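Local coordinates for ScaE cell-surface anchored scaffoldin protein (Ruminococcus flavefaciens, PDB 2ZF9) that carries a type III cohesin module that probably binds dockerins and so helps fix cellulosome components to the bacterial cell surface, at residues 67-72 with 124-129; 99-104 with 109-114. All coordinates share one frame; numbering follows the deposited sequence.

Contact 1. Residues 67-72 with 124-129; sequences TGLHIQ and GVLWSF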
loop_
_atom_site.group_PDB
_atom_site.type_symbol
_atom_site.label_atom_id
_atom_site.label_comp_id
_atom_site.label_asym_id
_atom_site.label_seq_id
_atom_site.Cartn_x
_atom_site.Cartn_y
_atom_site.Cartn_z
ATOM N N THR A 67 7.941 -2.956 8.181
ATOM C CA THR A 67 6.661 -3.006 7.444
ATOM C C THR A 67 6.601 -4.292 6.634
ATOM O O THR A 67 7.644 -4.876 6.246
ATOM C CB THR A 67 6.422 -1.804 6.470
ATOM O OG1 THR A 67 7.309 -1.899 5.342
ATOM C CG2 THR A 67 6.616 -0.453 7.175
ATOM N N GLY A 68 5.384 -4.753 6.413
ATOM C CA GLY A 68 5.145 -5.916 5.545
ATOM C C GLY A 68 3.783 -5.581 4.972
ATOM O O GLY A 68 2.787 -5.500 5.718
ATOM N N LEU A 69 3.732 -5.302 3.675
ATOM C CA LEU A 69 2.498 -4.766 3.097
ATOM C C LEU A 69 2.173 -5.462 1.802
ATOM O O LEU A 69 2.987 -5.433 0.863
ATOM C CB LEU A 69 2.608 -3.264 2.900
ATOM C CG LEU A 69 2.794 -2.426 4.179
ATOM C CD1 LEU A 69 3.141 -1.001 3.781
ATOM C CD2 LEU A 69 1.518 -2.417 5.041
ATOM N N HIS A 70 1.003 -6.108 1.759
ATOM C CA HIS A 70 0.565 -6.778 0.546
ATOM C C HIS A 70 -0.336 -5.843 -0.233
ATOM O O HIS A 70 -1.290 -5.286 0.304
ATOM C CB HIS A 70 -0.216 -8.053 0.865
ATOM C CG HIS A 70 0.646 -9.188 1.320
ATOM N ND1 HIS A 70 0.939 -9.413 2.646
ATOM C CD2 HIS A 70 1.243 -10.191 0.625
ATOM C CE1 HIS A 70 1.690 -10.496 2.756
ATOM N NE2 HIS A 70 1.883 -10.993 1.541
ATOM N N ILE A 71 -0.036 -5.668 -1.512
ATOM C CA ILE A 71 -0.870 -4.817 -2.335
ATOM C C ILE A 71 -1.575 -5.732 -3.322
ATOM O O ILE A 71 -0.929 -6.535 -3.985
ATOM C CB ILE A 71 0.015 -3.773 -3.095
ATOM C CG1 ILE A 71 0.660 -2.838 -2.055
ATOM C CG2 ILE A 71 -0.816 -2.985 -4.152
ATOM C CD1 ILE A 71 1.730 -1.984 -2.627
ATOM N N GLN A 72 -2.895 -5.626 -3.396
ATOM C CA GLN A 72 -3.638 -6.456 -4.343
ATOM C C GLN A 72 -4.433 -5.538 -5.262
ATOM O O GLN A 72 -4.764 -4.410 -4.872
ATOM C CB GLN A 72 -4.579 -7.425 -3.621
ATOM C CG GLN A 72 -5.650 -6.748 -2.835
ATOM C CD GLN A 72 -6.529 -7.737 -2.098
ATOM O OE1 GLN A 72 -6.116 -8.884 -1.812
ATOM N NE2 GLN A 72 -7.736 -7.298 -1.761
ATOM N N GLY A 124 5.716 10.223 2.973
ATOM C CA GLY A 124 5.932 10.361 1.541
ATOM C C GLY A 124 5.714 9.037 0.821
ATOM O O GLY A 124 5.085 8.110 1.364
ATOM N N VAL A 125 6.242 8.923 -0.388
ATOM C CA VAL A 125 6.047 7.697 -1.189
ATOM C C VAL A 125 6.943 6.549 -0.667
ATOM O O VAL A 125 8.184 6.653 -0.663
ATOM C CB VAL A 125 6.376 7.929 -2.693
ATOM C CG1 VAL A 125 6.304 6.608 -3.488
ATOM C CG2 VAL A 125 5.400 8.914 -3.304
ATOM N N LEU A 126 6.312 5.451 -0.250
ATOM C CA LEU A 126 7.047 4.292 0.205
ATOM C C LEU A 126 7.426 3.395 -0.984
ATOM O O LEU A 126 8.600 2.947 -1.109
ATOM C CB LEU A 126 6.220 3.538 1.267
ATOM C CG LEU A 126 6.920 2.512 2.155
ATOM C CD1 LEU A 126 7.817 3.212 3.141
ATOM C CD2 LEU A 126 5.891 1.579 2.890
ATOM N N TRP A 127 6.444 3.112 -1.857
ATOM C CA TRP A 127 6.701 2.255 -3.014
ATOM C C TRP A 127 6.015 2.825 -4.224
ATOM O O TRP A 127 4.907 3.376 -4.123
ATOM C CB TRP A 127 6.189 0.837 -2.787
ATOM C CG TRP A 127 6.921 0.120 -1.765
ATOM C CD1 TRP A 127 6.540 -0.075 -0.445
ATOM C CD2 TRP A 127 8.168 -0.559 -1.934
ATOM N NE1 TRP A 127 7.508 -0.794 0.206
ATOM C CE2 TRP A 127 8.511 -1.112 -0.683
ATOM C CE3 TRP A 127 9.038 -0.746 -3.029
ATOM C CZ2 TRP A 127 9.689 -1.864 -0.483
ATOM C CZ3 TRP A 127 10.206 -1.487 -2.830
ATOM C CH2 TRP A 127 10.514 -2.045 -1.567
ATOM N N SER A 128 6.693 2.725 -5.365
ATOM C CA SER A 128 6.096 3.067 -6.622
ATOM C C SER A 128 6.064 1.798 -7.509
ATOM O O SER A 128 6.964 0.971 -7.448
ATOM C CB SER A 128 6.954 4.197 -7.235
ATOM O OG SER A 128 6.638 4.367 -8.569
ATOM N N PHE A 129 5.051 1.655 -8.352
ATOM C CA PHE A 129 4.888 0.448 -9.175
ATOM C C PHE A 129 3.968 0.776 -10.351
ATOM O O PHE A 129 3.303 1.817 -10.356
ATOM C CB PHE A 129 4.328 -0.755 -8.350
ATOM C CG PHE A 129 3.025 -0.449 -7.603
ATOM C CD1 PHE A 129 3.041 0.309 -6.431
ATOM C CD2 PHE A 129 1.786 -0.913 -8.098
ATOM C CE1 PHE A 129 1.852 0.567 -5.728
ATOM C CE2 PHE A 129 0.590 -0.653 -7.400
ATOM C CZ PHE A 129 0.633 0.101 -6.221
HETATM O O HOH W 1 6.752 -2.182 2.760
#

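Contact 2. Residues 99-104 with 109-114; sequences LKKAEA and SFFTAT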
loop_
_atom_site.group_PDB
_atom_site.type_symbol
_atom_site.label_atom_id
_atom_site.label_comp_id
_atom_site.label_asym_id
_atom_site.label_seq_id
_atom_site.Cartn_x
_atom_site.Cartn_y
_atom_site.Cartn_z
ATOM N N LEU A 99 16.609 -2.049 5.111
ATOM C CA LEU A 99 16.109 -3.212 4.348
ATOM C C LEU A 99 14.852 -2.794 3.572
ATOM O O LEU A 99 13.906 -2.205 4.158
ATOM C CB LEU A 99 15.743 -4.346 5.305
ATOM C CG LEU A 99 14.905 -5.512 4.712
ATOM C CD1 LEU A 99 15.585 -6.226 3.524
ATOM C CD2 LEU A 99 14.507 -6.548 5.790
ATOM N N LYS A 100 14.833 -3.074 2.275
ATOM C CA LYS A 100 13.647 -2.813 1.440
ATOM C C LYS A 100 13.586 -3.916 0.397
ATOM O O LYS A 100 14.572 -4.152 -0.318
ATOM C CB LYS A 100 13.759 -1.468 0.708
ATOM C CG LYS A 100 13.841 -0.258 1.611
ATOM C CD LYS A 100 13.978 1.056 0.866
ATOM C CE LYS A 100 15.420 1.363 0.477
ATOM N NZ LYS A 100 16.127 2.200 1.472
ATOM N N LYS A 101 12.454 -4.603 0.294
ATOM C CA LYS A 101 12.317 -5.572 -0.808
ATOM C C LYS A 101 10.889 -5.659 -1.336
ATOM O O LYS A 101 9.916 -5.472 -0.574
ATOM C CB LYS A 101 12.817 -6.972 -0.390
ATOM C CG LYS A 101 12.108 -7.541 0.810
ATOM C CD LYS A 101 12.280 -9.069 0.953
ATOM C CE LYS A 101 11.210 -9.614 1.939
ATOM N NZ LYS A 101 11.424 -11.034 2.366
ATOM N N ALA A 102 10.763 -5.912 -2.641
ATOM C CA ALA A 102 9.467 -6.138 -3.263
ATOM C C ALA A 102 9.536 -7.474 -3.982
ATOM O O ALA A 102 10.509 -7.761 -4.724
ATOM C CB ALA A 102 9.159 -5.005 -4.256
ATOM N N GLU A 103 8.513 -8.294 -3.786
ATOM C CA GLU A 103 8.560 -9.628 -4.346
ATOM C C GLU A 103 7.170 -10.128 -4.737
ATOM O O GLU A 103 6.136 -9.593 -4.272
ATOM C CB GLU A 103 9.239 -10.571 -3.361
ATOM C CG GLU A 103 8.390 -10.858 -2.197
ATOM C CD GLU A 103 9.052 -11.763 -1.166
ATOM O OE1 GLU A 103 10.262 -11.639 -0.950
ATOM O OE2 GLU A 103 8.339 -12.592 -0.556
ATOM N N ALA A 104 7.163 -11.154 -5.589
ATOM C CA ALA A 104 5.927 -11.717 -6.125
ATOM C C ALA A 104 5.095 -12.334 -5.017
ATOM O O ALA A 104 5.649 -12.822 -4.009
ATOM C CB ALA A 104 6.263 -12.802 -7.225
ATOM N N SER A 109 -1.369 -9.695 -6.932
ATOM C CA SER A 109 -0.871 -9.092 -5.687
ATOM C C SER A 109 0.652 -9.223 -5.595
ATOM O O SER A 109 1.244 -10.167 -6.152
ATOM C CB SER A 109 -1.542 -9.753 -4.462
ATOM O OG SER A 109 -1.093 -11.079 -4.263
ATOM N N PHE A 110 1.266 -8.305 -4.857
ATOM C CA PHE A 110 2.683 -8.431 -4.528
ATOM C C PHE A 110 2.925 -8.014 -3.069
ATOM O O PHE A 110 2.078 -7.416 -2.409
ATOM C CB PHE A 110 3.586 -7.652 -5.540
ATOM C CG PHE A 110 3.382 -6.152 -5.538
ATOM C CD1 PHE A 110 2.349 -5.567 -6.299
ATOM C CD2 PHE A 110 4.227 -5.317 -4.795
ATOM C CE1 PHE A 110 2.132 -4.192 -6.323
ATOM C CE2 PHE A 110 4.038 -3.912 -4.811
ATOM C CZ PHE A 110 3.004 -3.334 -5.572
ATOM N N PHE A 111 4.083 -8.372 -2.569
ATOM C CA PHE A 111 4.409 -8.145 -1.174
ATOM C C PHE A 111 5.602 -7.217 -1.095
ATOM O O PHE A 111 6.577 -7.354 -1.870
ATOM C CB PHE A 111 4.726 -9.479 -0.479
ATOM C CG PHE A 111 5.183 -9.327 0.964
ATOM C CD1 PHE A 111 4.326 -8.782 1.932
ATOM C CD2 PHE A 111 6.445 -9.762 1.349
ATOM C CE1 PHE A 111 4.731 -8.662 3.283
ATOM C CE2 PHE A 111 6.877 -9.660 2.669
ATOM C CZ PHE A 111 6.034 -9.129 3.645
ATOM N N THR A 112 5.524 -6.268 -0.169
ATOM C CA THR A 112 6.657 -5.359 0.089
ATOM C C THR A 112 7.028 -5.450 1.557
ATOM O O THR A 112 6.160 -5.682 2.396
ATOM C CB THR A 112 6.294 -3.888 -0.228
ATOM O OG1 THR A 112 5.211 -3.462 0.638
ATOM C CG2 THR A 112 5.929 -3.724 -1.752
ATOM N N ALA A 113 8.305 -5.243 1.888
ATOM C CA ALA A 113 8.762 -5.329 3.298
ATOM C C ALA A 113 9.911 -4.353 3.496
ATOM O O ALA A 113 10.673 -4.096 2.572
ATOM C CB ALA A 113 9.227 -6.779 3.682
ATOM N N THR A 114 9.955 -3.744 4.678
ATOM C CA THR A 114 11.053 -2.836 5.037
ATOM C C THR A 114 11.470 -3.172 6.460
ATOM O O THR A 114 10.705 -3.756 7.248
ATOM C CB THR A 114 10.664 -1.333 5.002
ATOM O OG1 THR A 114 9.711 -1.055 6.045
ATOM C CG2 THR A 114 10.110 -0.888 3.615
#

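Contact 1. Residues 67-72 with 124-129
Ile71 and Phe129 approach from opposite directions and meet at the tight end of this contact between strands 67-72 and 124-129. Both branches of the isoleucine touch the phenyl ring: Ile71 CG2 lies 4.0 Å from Phe129 CZ, and Ile71 CD1, at the end of the longer branch, lies 4.0 Å from Phe129 CE1. The ring is met obliquely. Phe129 can offer these atoms because CG sits between its own backbone N and carbonyl carbon (chi1 54°); the same ring stands edge-to-face with Phe110. A second apolar meeting lies further along, where the side chains of Leu69 and Leu126 cross at about a right angle and touch through one methyl each, Leu69 CD1 and Leu126 CD2, 3.9 Å apart. The strand axes pass 10.7 Å apart at 46°, with no hydrogen bond between the two strands, as expected of opposed layers in the beta-sandwich of a cohesin module. A classic beta bulge opposite Leu55 turns two successive residues, Leu126 and Trp127, toward this interior. Leu126 also reaches Tyr64 and Ala94, while the indole of Trp127 leans on Lys100, Ala102 and Thr112. Toward Thr67 the packing slackens and becomes polar. Thr67 OG1 comes no closer than 4.5 Å to Leu126 CD2, and a water molecule mediates the link to the tryptophan instead. That water accepts the indole N-H, 3.0 Å from Trp127 NE1, and so gives the buried nitrogen a partner; it is also hydrogen-bonded to Thr67 OG1 (2.7 Å), whose second partner is Thr114 OG1.

Contact 2. Residues 99-104 with 109-114
The Phe111 ring, on one face of an antiparallel beta hairpin, turns its CD2 and CE2 atoms to Glu103 and Lys101, both of which meet it obliquely. Phe111 CG lies anti to its own backbone N (chi1 176°), which sets the ring beside the Glu103 side chain. Glu103 points the same way as the ring, with its carboxylate plane 66° from that of the ring and Glu103 OE2 3.9 Å from Phe111 CD2. His70, on strand 66-73, also meets this ring, their planes about 35° apart. The other phenyl group, Phe110, leads away from strand 99-104, but Phe110 CB stays 3.4 Å from Glu103 O. Lys101 with Ala113 and Glu103 with Phe111 are hydrogen-bonded pairs. Lys101 N to Ala113 O is 2.9 Å and the return bond, Ala113 N to Lys101 O, 3.0 Å; Glu103 and Phe111 are joined in the same way, and the straightest of the four bonds runs from Phe111 N to Glu103 O, at 177°. Between and beyond them lie the non-hydrogen-bonded pairs Ala102 with Thr112 and Lys100 with Thr114, whose side chains share the face opposite to that of Phe111. There Thr112 OG1 bonds to Leu69 O, and Lys100 NZ leads off to Ala94 O and Leu97 O. On the Phe111 face, Lys101 stretches over the small Ala113, its CE 3.9 Å from Ala113 CB. This extended chain ends in a salt bridge within its own strand, Lys101 NZ to Glu103 OE1 at 3.6 Å. At the far end of the hairpin, Leu99 O receives a CA-H...O contact from Thr114 CA at 3.1 Å.

Overall arrangement
Contact 1 is wholly buried near the middle of the module, whereas contact 2, its centre about 8 Å away from that of contact 1, is partly exposed. Their chemistry follows their place: contact 1 packs opposed layers through apolar side chains and a water, while contact 2 pairs neighbouring strands through backbone bonds, with a salt bridge between Lys101 and Glu103 on the Phe111 face. Strand 109-115 connects them, being hydrogen-bonded to strand 66-73 as well as to strand 99-106; Leu69 N lies 2.8 Å from Thr112 O at this junction, probably a hydrogen bond. In sequence the hairpin is nested within the loop that contact 1 closes, and strand 124-132 follows directly after strand 109-115.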